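Local coordinates for protein 2-methyl-3-hydroxypyridine-5-carboxylic acid oxygenase (Mesorhizobium loti, PDB 3ALJ) that catalyses, with bound FAD, the oxygenation of 2-methyl-3-hydroxypyridine-5-carboxylic acid, a reaction of the vitamin B6 degradation pathway that opens the pyridine ring, at residues 52-57 and 221-226; 184-189 and 212-217. All coordinates share one frame; numbering follows the deposited sequence.

Contact 1 (52-57 and 221-226); sequences GIYLWH and ELYLGL. With FAD (flavin-adenine dinucleotide), chain B.
A buried CH-pi contact between Gly52 and Tyr223 joins the strand that lines the flavin to the seven-stranded mixed sheet. Strand segments 52-56 and 221-226 run nearly perpendicular, at 95°; they cross, with axes 7.6 Å apart at closest approach, and do not pair as sheet neighbours. There Gly52 CA lies 3.5 Å from the centroid of the Tyr223 ring, only 8° off its normal, so the phenol lies flat against the backbone. With CG anti to the backbone N, Tyr223 reaches across to the other strand. Gly52 puts its bare CA against the ring, 3.6 Å from Tyr223 CG. Tyr54 joins from another direction, its CE1 edge 3.9 Å from Tyr223 CE2, which lies near the plane of the Tyr54 ring. A water links the Gly52 carbonyl to the Tyr223 hydroxyl, donating to Gly52 O at 2.7 Å; Gly52 O also accepts from Arg106 NE.

The same strand grips the isoalloxazine pyrimidine edge through its backbone. Tyr54 N donates to FAD O4 at 2.9 Å in a nearly straight bond (168°), and FAD N3 donates back to Tyr54 O at 2.9 Å. Ile53 CG1 packs 3.3 Å from FAD N3. These paired bonds fix the flavin edge relative to the strand.

Around this junction, Tyr54 OH hydrogen-bonds Thr199 OG1 besides its stronger partner, Ser215. Strand 52-56 pairs with strand 101-105, while 221-228 lies between strands 211-216 and 170-185, whose Arg181 and Ile183 touch Tyr223.

Contact 2 (184-189 and 212-217); sequences VPRMKK and ILYSPC
The backbones of 184-189 and 212-217 stay well apart, the nearest alpha carbons being those of Arg186 and Pro216 at 7.3 Å, so a side chain and a water bridge the gap. The Arg186 chain bends at both chi2 (-78°) and chi3 (-53°), folding its guanidinium over the proline. Pro216 CB sits above the centre of one guanidinium face, 3.6 Å from Arg186 CZ, and the two side chains cross at about a right angle. This is a van der Waals contact on the flat of the cation, which leaves its N-H groups directed to other partners.

Those partners hold the group in place. Water 2 lies in the guanidinium plane at its edge and accepts from Arg186 NE at 2.8 Å. The water then donates to Arg186 O and to Tyr214 OH, each at 2.7 Å, linking the arginine's own backbone to the phenol. Tyr214 OH also bonds Trp196 O. Arg186 NH2 forms a salt bridge with Asp197, and this nearby carboxylate probably stabilises the buried positive charge.

Both segments lie where their strands run out into loops. The setting is an antiparallel run within the seven-stranded mixed sheet, in the order 211-216, 221-228, 170-185. Its first two strands follow each other in the chain through a short turn, and Asn218 O in that turn accepts from Arg186 NH1, so the arginine joins the end of strand 170-185 to a beta hairpin.

In the fold
Both contacts are buried, but contact 1 lies about 10 Å from the centre of the chain and contact 2 about 20 Å, each measured from the contact's own centre, with contact 2 at the ends of its strands. They share the seven-stranded sheet: strand 221-228 of contact 1 runs between the two strands of contact 2. Leu222 N bonds Val184 O, Tyr223 CB packs on Cys217 SG, and Tyr54 OH bonds Ser215 OG, which ties the flavin-lining strand to the sheet. Their chemistry differs with place: an aromatic ring on glycine backbone beside the cofactor in contact 1, a charged guanidinium among carboxylate, carbonyl and water in contact 2. Each includes a water-mediated link to a tyrosine hydroxyl.

Contact 1 (52-57 and 221-226)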
ATOM      1  N   GLY A  52       5.798   7.857   0.836  1.00  9.71           N
ATOM      2  CA  GLY A  52       5.856   7.095   2.126  1.00 11.44           C
ATOM      3  C   GLY A  52       4.781   6.061   2.247  1.00 10.00           C
ATOM      4  O   GLY A  52       3.786   6.120   1.456  1.00 10.09           O
ATOM      5  N   ILE A  53       4.910   5.151   3.270  1.00  8.49           N
ATOM      6  CA  ILE A  53       3.891   4.162   3.432  1.00  8.30           C
ATOM      7  C   ILE A  53       3.947   3.674   4.858  1.00  8.00           C
ATOM      8  O   ILE A  53       5.002   3.602   5.456  1.00  8.59           O
ATOM      9  CB  ILE A  53       4.055   3.000   2.403  1.00  7.02           C
ATOM     10  CG1 ILE A  53       2.786   2.090   2.386  1.00  7.06           C
ATOM     11  CG2 ILE A  53       5.339   2.154   2.619  1.00  8.08           C
ATOM     12  CD1 ILE A  53       2.907   1.100   1.190  1.00  9.60           C
ATOM     13  N   TYR A  54       2.755   3.401   5.396  1.00  7.25           N
ATOM     14  CA  TYR A  54       2.617   2.675   6.683  1.00  7.40           C
ATOM     15  C   TYR A  54       2.402   1.184   6.490  1.00  8.34           C
ATOM     16  O   TYR A  54       1.558   0.787   5.627  1.00  8.46           O
ATOM     17  CB  TYR A  54       1.392   3.183   7.458  1.00  8.42           C
ATOM     18  CG  TYR A  54       1.520   4.557   8.072  1.00  6.77           C
ATOM     19  CD1 TYR A  54       1.898   5.707   7.358  1.00  6.05           C
ATOM     20  CD2 TYR A  54       1.196   4.718   9.410  1.00  9.01           C
ATOM     21  CE1 TYR A  54       2.014   6.923   7.962  1.00  7.09           C
ATOM     22  CE2 TYR A  54       1.218   5.965  10.050  1.00  8.06           C
ATOM     23  CZ  TYR A  54       1.667   7.072   9.318  1.00  7.77           C
ATOM     24  OH  TYR A  54       1.759   8.297   9.908  1.00  8.66           O
ATOM     25  N   LEU A  55       3.053   0.321   7.262  1.00  7.70           N
ATOM     26  CA  LEU A  55       2.711  -1.087   7.362  1.00  7.68           C
ATOM     27  C   LEU A  55       2.360  -1.377   8.790  1.00  7.83           C
ATOM     28  O   LEU A  55       2.764  -0.638   9.687  1.00  7.78           O
ATOM     29  CB  LEU A  55       3.864  -2.030   6.919  1.00  7.61           C
ATOM     30  CG  LEU A  55       4.263  -1.900   5.390  1.00  8.04           C
ATOM     31  CD1 LEU A  55       5.299  -2.982   5.180  1.00  9.84           C
ATOM     32  CD2 LEU A  55       2.994  -2.129   4.510  1.00 10.20           C
ATOM     33  N   TRP A  56       1.612  -2.444   8.978  1.00  7.77           N
ATOM     34  CA  TRP A  56       1.208  -2.891  10.319  1.00  7.29           C
ATOM     35  C   TRP A  56       1.641  -4.321  10.492  1.00  7.40           C
ATOM     36  O   TRP A  56       2.183  -4.958   9.588  1.00  8.55           O
ATOM     37  CB  TRP A  56      -0.292  -2.789  10.489  1.00  7.43           C
ATOM     38  CG  TRP A  56      -0.853  -1.403  10.140  1.00  7.53           C
ATOM     39  CD1 TRP A  56      -1.011  -0.880   8.868  1.00  7.12           C
ATOM     40  CD2 TRP A  56      -1.289  -0.372  11.038  1.00  8.27           C
ATOM     41  NE1 TRP A  56      -1.503   0.424   8.918  1.00  9.09           N
ATOM     42  CE2 TRP A  56      -1.682   0.751  10.254  1.00  9.11           C
ATOM     43  CE3 TRP A  56      -1.431  -0.323  12.443  1.00  8.43           C
ATOM     44  CZ2 TRP A  56      -2.197   1.918  10.833  1.00  9.90           C
ATOM     45  CZ3 TRP A  56      -1.917   0.840  13.016  1.00 11.39           C
ATOM     46  CH2 TRP A  56      -2.324   1.932  12.256  1.00 12.73           C
ATOM     47  N   HIS A  57       1.360  -4.902  11.658  1.00  8.58           N
ATOM     48  CA  HIS A  57       1.663  -6.247  11.935  1.00  7.05           C
ATOM     49  C   HIS A  57       1.364  -7.224  10.808  1.00  7.92           C
ATOM     50  O   HIS A  57       2.212  -8.054  10.514  1.00  8.17           O
ATOM     51  CB  HIS A  57       0.786  -6.645  13.204  1.00  8.06           C
ATOM     52  CG  HIS A  57       0.615  -8.120  13.453  1.00  7.36           C
ATOM     53  ND1 HIS A  57      -0.557  -8.757  13.097  1.00  8.62           N
ATOM     54  CD2 HIS A  57       1.439  -9.065  13.966  1.00  8.67           C
ATOM     55  CE1 HIS A  57      -0.456 -10.053  13.418  1.00  9.23           C
ATOM     56  NE2 HIS A  57       0.752 -10.274  13.949  1.00  9.96           N
ATOM     57  N   GLU A 221      14.507  11.107   7.195  1.00 13.02           N
ATOM     58  CA  GLU A 221      13.443  11.299   6.203  1.00 12.76           C
ATOM     59  C   GLU A 221      12.078  11.405   6.868  1.00  9.75           C
ATOM     60  O   GLU A 221      11.742  10.548   7.720  1.00 11.38           O
ATOM     61  CB  GLU A 221      13.336  10.148   5.224  1.00 14.15           C
ATOM     62  CG  GLU A 221      14.619  10.097   4.296  1.00 12.98           C
ATOM     63  CD  GLU A 221      14.569   8.834   3.465  1.00 13.15           C
ATOM     64  OE1 GLU A 221      14.620   7.762   4.065  1.00 14.64           O
ATOM     65  OE2 GLU A 221      14.556   8.935   2.213  1.00 15.70           O
ATOM     66  N   LEU A 222      11.355  12.437   6.478  1.00 11.45           N
ATOM     67  CA  LEU A 222       9.971  12.700   6.976  1.00  9.70           C
ATOM     68  C   LEU A 222       8.974  12.567   5.796  1.00 11.73           C
ATOM     69  O   LEU A 222       9.155  13.152   4.754  1.00 12.31           O
ATOM     70  CB  LEU A 222       9.854  14.130   7.483  1.00  9.51           C
ATOM     71  CG  LEU A 222       8.454  14.602   7.925  1.00  8.01           C
ATOM     72  CD1 LEU A 222       7.980  13.828   9.138  1.00 13.17           C
ATOM     73  CD2 LEU A 222       8.595  16.091   8.331  1.00 12.19           C
ATOM     74  N   TYR A 223       7.926  11.779   5.959  1.00  9.84           N
ATOM     75  CA  TYR A 223       6.824  11.611   4.983  1.00  8.99           C
ATOM     76  C   TYR A 223       5.745  12.575   5.423  1.00  9.00           C
ATOM     77  O   TYR A 223       5.241  12.493   6.593  1.00 10.32           O
ATOM     78  CB  TYR A 223       6.446  10.136   5.037  1.00  9.49           C
ATOM     79  CG  TYR A 223       5.093   9.756   4.405  1.00 10.20           C
ATOM     80  CD1 TYR A 223       4.590  10.413   3.278  1.00  9.57           C
ATOM     81  CD2 TYR A 223       4.396   8.686   4.968  1.00  8.36           C
ATOM     82  CE1 TYR A 223       3.298   9.996   2.748  1.00  9.53           C
ATOM     83  CE2 TYR A 223       3.162   8.273   4.456  1.00  8.17           C
ATOM     84  CZ  TYR A 223       2.666   8.930   3.356  1.00  9.10           C
ATOM     85  OH  TYR A 223       1.419   8.544   2.827  1.00 11.39           O
ATOM     86  N   LEU A 224       5.393  13.458   4.509  1.00  9.34           N
ATOM     87  CA  LEU A 224       4.241  14.345   4.718  1.00  9.68           C
ATOM     88  C   LEU A 224       3.164  14.070   3.731  1.00 10.62           C
ATOM     89  O   LEU A 224       3.455  13.838   2.548  1.00 11.11           O
ATOM     90  CB  LEU A 224       4.606  15.819   4.495  1.00 10.96           C
ATOM     91  CG  LEU A 224       5.640  16.364   5.492  1.00 12.25           C
ATOM     92  CD1 LEU A 224       5.973  17.826   5.144  1.00 13.60           C
ATOM     93  CD2 LEU A 224       5.062  16.236   6.975  1.00 13.99           C
ATOM     94  N   GLY A 225       1.913  14.104   4.179  1.00  9.16           N
ATOM     95  CA  GLY A 225       0.723  14.008   3.266  1.00 10.14           C
ATOM     96  C   GLY A 225      -0.014  15.292   3.451  1.00  8.47           C
ATOM     97  O   GLY A 225      -0.489  15.567   4.555  1.00  9.33           O
ATOM     98  N   LEU A 226      -0.118  16.096   2.411  1.00  8.70           N
ATOM     99  CA  LEU A 226      -0.763  17.438   2.477  1.00  9.18           C
ATOM    100  C   LEU A 226      -2.114  17.295   1.814  1.00  9.62           C
ATOM    101  O   LEU A 226      -2.147  17.056   0.568  1.00  9.76           O
ATOM    102  CB  LEU A 226       0.112  18.541   1.822  1.00  9.83           C
ATOM    103  CG  LEU A 226       1.154  19.219   2.687  1.00 12.62           C
ATOM    104  CD1 LEU A 226       2.102  18.305   3.357  1.00 13.89           C
ATOM    105  CD2 LEU A 226       1.985  20.210   1.732  1.00 16.06           C
TER
HETATM  106  PA  FAD B 380       0.900  -1.046  -7.616  1.00 10.38           P
HETATM  107  O1A FAD B 380       1.697  -0.647  -6.414  1.00 15.26           O
HETATM  108  O2A FAD B 380       0.162  -0.067  -8.327  1.00 12.17           O
HETATM  109  O5B FAD B 380       1.925  -1.766  -8.592  1.00  9.44           O
HETATM  110  C5B FAD B 380       1.497  -2.264  -9.903  1.00  8.28           C
HETATM  111  C4B FAD B 380       2.811  -2.339 -10.654  1.00  8.40           C
HETATM  112  O4B FAD B 380       2.380  -2.925 -11.930  1.00 10.53           O
HETATM  113  C3B FAD B 380       3.419  -1.033 -11.013  1.00  9.09           C
HETATM  114  O3B FAD B 380       4.844  -1.045 -10.796  1.00 10.15           O
HETATM  115  C2B FAD B 380       2.988  -0.822 -12.510  1.00  8.38           C
HETATM  116  O2B FAD B 380       3.925  -0.036 -13.267  1.00 10.44           O
HETATM  117  C1B FAD B 380       3.013  -2.207 -13.067  1.00 10.97           C
HETATM  118  N9A FAD B 380       2.064  -2.444 -14.107  1.00  7.95           N
HETATM  119  C8A FAD B 380       0.846  -1.847 -14.342  1.00  9.44           C
HETATM  120  N7A FAD B 380       0.216  -2.410 -15.384  1.00  8.88           N
HETATM  121  C5A FAD B 380       1.065  -3.404 -15.848  1.00  7.74           C
HETATM  122  C6A FAD B 380       0.921  -4.375 -16.835  1.00  8.54           C
HETATM  123  N6A FAD B 380      -0.203  -4.409 -17.627  1.00 11.67           N
HETATM  124  N1A FAD B 380       1.940  -5.223 -16.992  1.00  8.90           N
HETATM  125  C2A FAD B 380       3.059  -5.170 -16.260  1.00 10.88           C
HETATM  126  N3A FAD B 380       3.251  -4.273 -15.250  1.00  8.54           N
HETATM  127  C4A FAD B 380       2.210  -3.418 -15.054  1.00  7.54           C
HETATM  128  N1  FAD B 380      -1.222   1.122   1.574  1.00  8.22           N
HETATM  129  C2  FAD B 380      -0.687   0.759   2.726  1.00  7.88           C
HETATM  130  O2  FAD B 380      -0.547  -0.427   3.066  1.00  8.74           O
HETATM  131  N3  FAD B 380      -0.265   1.732   3.632  1.00  7.26           N
HETATM  132  C4  FAD B 380      -0.353   3.093   3.338  1.00  7.47           C
HETATM  133  O4  FAD B 380       0.193   3.939   4.140  1.00  7.57           O
HETATM  134  C4X FAD B 380      -0.936   3.440   2.132  1.00  8.26           C
HETATM  135  N5  FAD B 380      -1.159   4.827   1.829  1.00  8.98           N
HETATM  136  C5X FAD B 380      -1.805   5.161   0.652  1.00  7.90           C
HETATM  137  C6  FAD B 380      -2.134   6.499   0.372  1.00  8.79           C
HETATM  138  C7  FAD B 380      -2.714   6.840  -0.822  1.00  9.72           C
HETATM  139  C7M FAD B 380      -3.047   8.333  -1.105  1.00 12.08           C
HETATM  140  C8  FAD B 380      -3.053   5.868  -1.740  1.00  9.53           C
HETATM  141  C8M FAD B 380      -3.744   6.207  -3.080  1.00 10.79           C
HETATM  142  C9  FAD B 380      -2.738   4.528  -1.472  1.00  9.82           C
HETATM  143  C9A FAD B 380      -2.145   4.153  -0.241  1.00  8.56           C
HETATM  144  N10 FAD B 380      -1.846   2.757   0.084  1.00  7.47           N
HETATM  145  C10 FAD B 380      -1.299   2.436   1.269  1.00  6.57           C
HETATM  146  C1' FAD B 380      -2.259   1.663  -0.917  1.00  7.84           C
HETATM  147  C2' FAD B 380      -1.036   1.231  -1.715  1.00  6.49           C
HETATM  148  O2' FAD B 380      -0.462   2.385  -2.365  1.00  8.06           O
HETATM  149  C3' FAD B 380      -1.476   0.277  -2.841  1.00  7.89           C
HETATM  150  O3' FAD B 380      -2.601  -0.523  -2.316  1.00  7.45           O
HETATM  151  C4' FAD B 380      -0.448  -0.693  -3.254  1.00  7.60           C
HETATM  152  O4' FAD B 380       0.654   0.074  -3.816  1.00 11.17           O
HETATM  153  C5' FAD B 380      -0.935  -1.600  -4.336  1.00  8.62           C
HETATM  154  O5' FAD B 380       0.120  -2.484  -4.699  1.00  7.55           O
HETATM  155  P   FAD B 380      -0.062  -3.300  -6.040  1.00  8.20           P
HETATM  156  O1P FAD B 380       1.183  -4.065  -6.193  1.00  8.91           O
HETATM  157  O2P FAD B 380      -1.375  -4.018  -6.092  1.00  9.09           O
HETATM  158  O3P FAD B 380      -0.179  -2.169  -7.190  1.00  8.10           O
HETATM  159  O   HOH W   1       1.173   6.321   0.778  1.00 12.43           O

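Contact 2 (184-189 and 212-217)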
ATOM      1  N   VAL A 184      10.661  14.821   2.807  1.00 11.96           N
ATOM      2  CA  VAL A 184      11.555  15.966   3.109  1.00 13.42           C
ATOM      3  C   VAL A 184      12.474  15.577   4.259  1.00 12.85           C
ATOM      4  O   VAL A 184      12.302  14.588   4.971  1.00 11.99           O
ATOM      5  CB  VAL A 184      10.776  17.260   3.465  1.00 13.80           C
ATOM      6  CG1 VAL A 184       9.917  17.638   2.245  1.00 15.20           C
ATOM      7  CG2 VAL A 184       9.861  17.011   4.690  1.00 14.97           C
ATOM      8  N   PRO A 185      13.554  16.329   4.484  1.00 14.48           N
ATOM      9  CA  PRO A 185      14.357  16.139   5.678  1.00 13.71           C
ATOM     10  C   PRO A 185      13.561  16.345   6.971  1.00 13.49           C
ATOM     11  O   PRO A 185      12.574  17.121   6.964  1.00 16.40           O
ATOM     12  CB  PRO A 185      15.480  17.237   5.526  1.00 15.83           C
ATOM     13  CG  PRO A 185      15.450  17.606   4.138  1.00 17.98           C
ATOM     14  CD  PRO A 185      14.015  17.465   3.658  1.00 15.95           C
ATOM     15  N   ARG A 186      13.961  15.607   8.010  1.00 14.57           N
ATOM     16  CA  ARG A 186      13.312  15.756   9.311  1.00 14.18           C
ATOM     17  C   ARG A 186      13.343  17.171   9.910  1.00 16.59           C
ATOM     18  O   ARG A 186      12.385  17.548  10.568  1.00 16.90           O
ATOM     19  CB  ARG A 186      13.931  14.810  10.298  1.00 15.39           C
ATOM     20  CG  ARG A 186      13.662  13.296   9.973  1.00 16.03           C
ATOM     21  CD  ARG A 186      12.238  12.824  10.367  1.00 15.40           C
ATOM     22  NE  ARG A 186      11.849  13.093  11.743  1.00 17.66           N
ATOM     23  CZ  ARG A 186      12.090  12.304  12.771  1.00 14.99           C
ATOM     24  NH1 ARG A 186      12.731  11.117  12.701  1.00 19.56           N
ATOM     25  NH2 ARG A 186      11.615  12.687  13.942  1.00 22.21           N
ATOM     26  N   MET A 187      14.447  17.913   9.682  1.00 17.21           N
ATOM     27  CA  MET A 187      14.639  19.245  10.274  1.00 17.72           C
ATOM     28  C   MET A 187      14.368  19.214  11.779  1.00 19.06           C
ATOM     29  O   MET A 187      13.756  20.153  12.300  1.00 18.69           O
ATOM     30  CB  MET A 187      13.733  20.290   9.593  1.00 16.80           C
ATOM     31  CG  MET A 187      13.737  20.270   8.016  1.00 21.79           C
ATOM     32  SD  MET A 187      15.418  20.481   7.406  1.00 22.62           S
ATOM     33  CE  MET A 187      15.660  22.296   7.745  1.00 24.54           C
ATOM     34  N   LYS A 188      14.794  18.156  12.458  1.00 21.72           N
ATOM     35  CA  LYS A 188      14.190  17.939  13.780  0.50 22.85           C
ATOM     36  C   LYS A 188      14.615  19.061  14.733  1.00 24.66           C
ATOM     37  O   LYS A 188      13.748  19.519  15.504  1.00 26.80           O
ATOM     38  CB  LYS A 188      14.447  16.524  14.347  0.50 22.23           C
ATOM     39  CG  LYS A 188      13.634  16.121  15.631  0.50 22.68           C
ATOM     40  CD  LYS A 188      14.033  14.701  16.047  0.50 21.83           C
ATOM     41  CE  LYS A 188      13.640  14.346  17.419  0.50 24.55           C
ATOM     42  NZ  LYS A 188      14.227  12.989  17.742  0.50 22.35           N
ATOM     43  N   LYS A 189      15.867  19.530  14.646  1.00 25.21           N
ATOM     44  CA  LYS A 189      16.376  20.574  15.538  1.00 28.10           C
ATOM     45  C   LYS A 189      15.522  21.820  15.301  1.00 26.29           C
ATOM     46  O   LYS A 189      15.114  22.498  16.270  1.00 26.44           O
ATOM     47  CB  LYS A 189      17.879  20.833  15.225  1.00 28.55           C
ATOM     48  CG  LYS A 189      18.479  22.129  15.860  1.00 37.06           C
ATOM     49  CD  LYS A 189      18.859  23.176  14.777  1.00 45.03           C
ATOM     50  CE  LYS A 189      19.131  24.580  15.389  1.00 49.72           C
ATOM     51  NZ  LYS A 189      17.805  25.256  15.680  1.00 52.55           N
ATOM     52  N   ILE A 212      -2.541  17.878   7.462  1.00  7.81           N
ATOM     53  CA  ILE A 212      -1.217  17.250   7.168  1.00  7.22           C
ATOM     54  C   ILE A 212      -1.129  15.982   8.040  1.00  8.15           C
ATOM     55  O   ILE A 212      -1.268  16.044   9.276  1.00  8.20           O
ATOM     56  CB  ILE A 212      -0.018  18.151   7.526  1.00  9.33           C
ATOM     57  CG1 ILE A 212      -0.076  19.325   6.537  1.00  8.49           C
ATOM     58  CG2 ILE A 212       1.323  17.397   7.457  1.00 10.72           C
ATOM     59  CD1 ILE A 212       1.204  20.332   6.607  1.00 11.30           C
ATOM     60  N   LEU A 213      -0.808  14.825   7.412  1.00  7.76           N
ATOM     61  CA  LEU A 213      -0.367  13.643   8.190  1.00  7.30           C
ATOM     62  C   LEU A 213       1.160  13.732   8.182  1.00  8.55           C
ATOM     63  O   LEU A 213       1.841  13.689   7.139  1.00  9.04           O
ATOM     64  CB  LEU A 213      -0.862  12.374   7.479  1.00  8.28           C
ATOM     65  CG  LEU A 213      -0.393  11.116   8.232  1.00  8.06           C
ATOM     66  CD1 LEU A 213      -1.137  11.061   9.591  1.00 10.11           C
ATOM     67  CD2 LEU A 213      -0.762   9.808   7.455  1.00  9.80           C
ATOM     68  N   TYR A 214       1.691  13.815   9.395  1.00  8.81           N
ATOM     69  CA  TYR A 214       3.147  13.961   9.674  1.00  8.26           C
ATOM     70  C   TYR A 214       3.671  12.587  10.110  1.00  7.28           C
ATOM     71  O   TYR A 214       3.224  12.027  11.103  1.00  8.51           O
ATOM     72  CB  TYR A 214       3.276  15.057  10.803  1.00  8.10           C
ATOM     73  CG  TYR A 214       4.631  15.197  11.438  1.00  7.67           C
ATOM     74  CD1 TYR A 214       5.068  14.319  12.450  1.00  8.76           C
ATOM     75  CD2 TYR A 214       5.490  16.132  10.944  1.00  9.21           C
ATOM     76  CE1 TYR A 214       6.363  14.492  13.045  1.00  8.35           C
ATOM     77  CE2 TYR A 214       6.784  16.343  11.504  1.00  9.23           C
ATOM     78  CZ  TYR A 214       7.128  15.507  12.512  1.00  9.68           C
ATOM     79  OH  TYR A 214       8.435  15.556  13.073  1.00 12.31           O
ATOM     80  N   SER A 215       4.638  12.055   9.305  1.00  9.19           N
ATOM     81  CA  SER A 215       4.959  10.625   9.395  1.00  8.87           C
ATOM     82  C   SER A 215       6.477  10.375   9.318  1.00  9.16           C
ATOM     83  O   SER A 215       7.070  10.219   8.230  1.00  9.75           O
ATOM     84  CB  SER A 215       4.314   9.867   8.234  1.00  7.93           C
ATOM     85  OG  SER A 215       2.883  10.100   8.296  1.00  8.22           O
ATOM     86  N   PRO A 216       7.174  10.411  10.465  1.00  7.60           N
ATOM     87  CA  PRO A 216       8.663  10.171  10.363  1.00  8.38           C
ATOM     88  C   PRO A 216       8.985   8.789   9.899  1.00  7.74           C
ATOM     89  O   PRO A 216       8.489   7.769  10.471  1.00 11.09           O
ATOM     90  CB  PRO A 216       9.203  10.460  11.813  1.00  9.43           C
ATOM     91  CG  PRO A 216       8.059  11.366  12.407  1.00 10.47           C
ATOM     92  CD  PRO A 216       6.738  10.777  11.820  1.00 10.07           C
ATOM     93  N   CYS A 217       9.971   8.698   8.995  1.00  9.29           N
ATOM     94  CA  CYS A 217      10.357   7.399   8.429  1.00  8.27           C
ATOM     95  C   CYS A 217      11.604   6.860   9.117  1.00  9.63           C
ATOM     96  O   CYS A 217      11.792   5.647   9.076  1.00 12.05           O
ATOM     97  CB  CYS A 217      10.648   7.565   6.895  1.00  9.28           C
ATOM     98  SG  CYS A 217       9.149   7.898   5.918  1.00 10.36           S
TER
HETATM   99  O   HOH W   2      10.769  15.685  11.721  1.00 18.45           O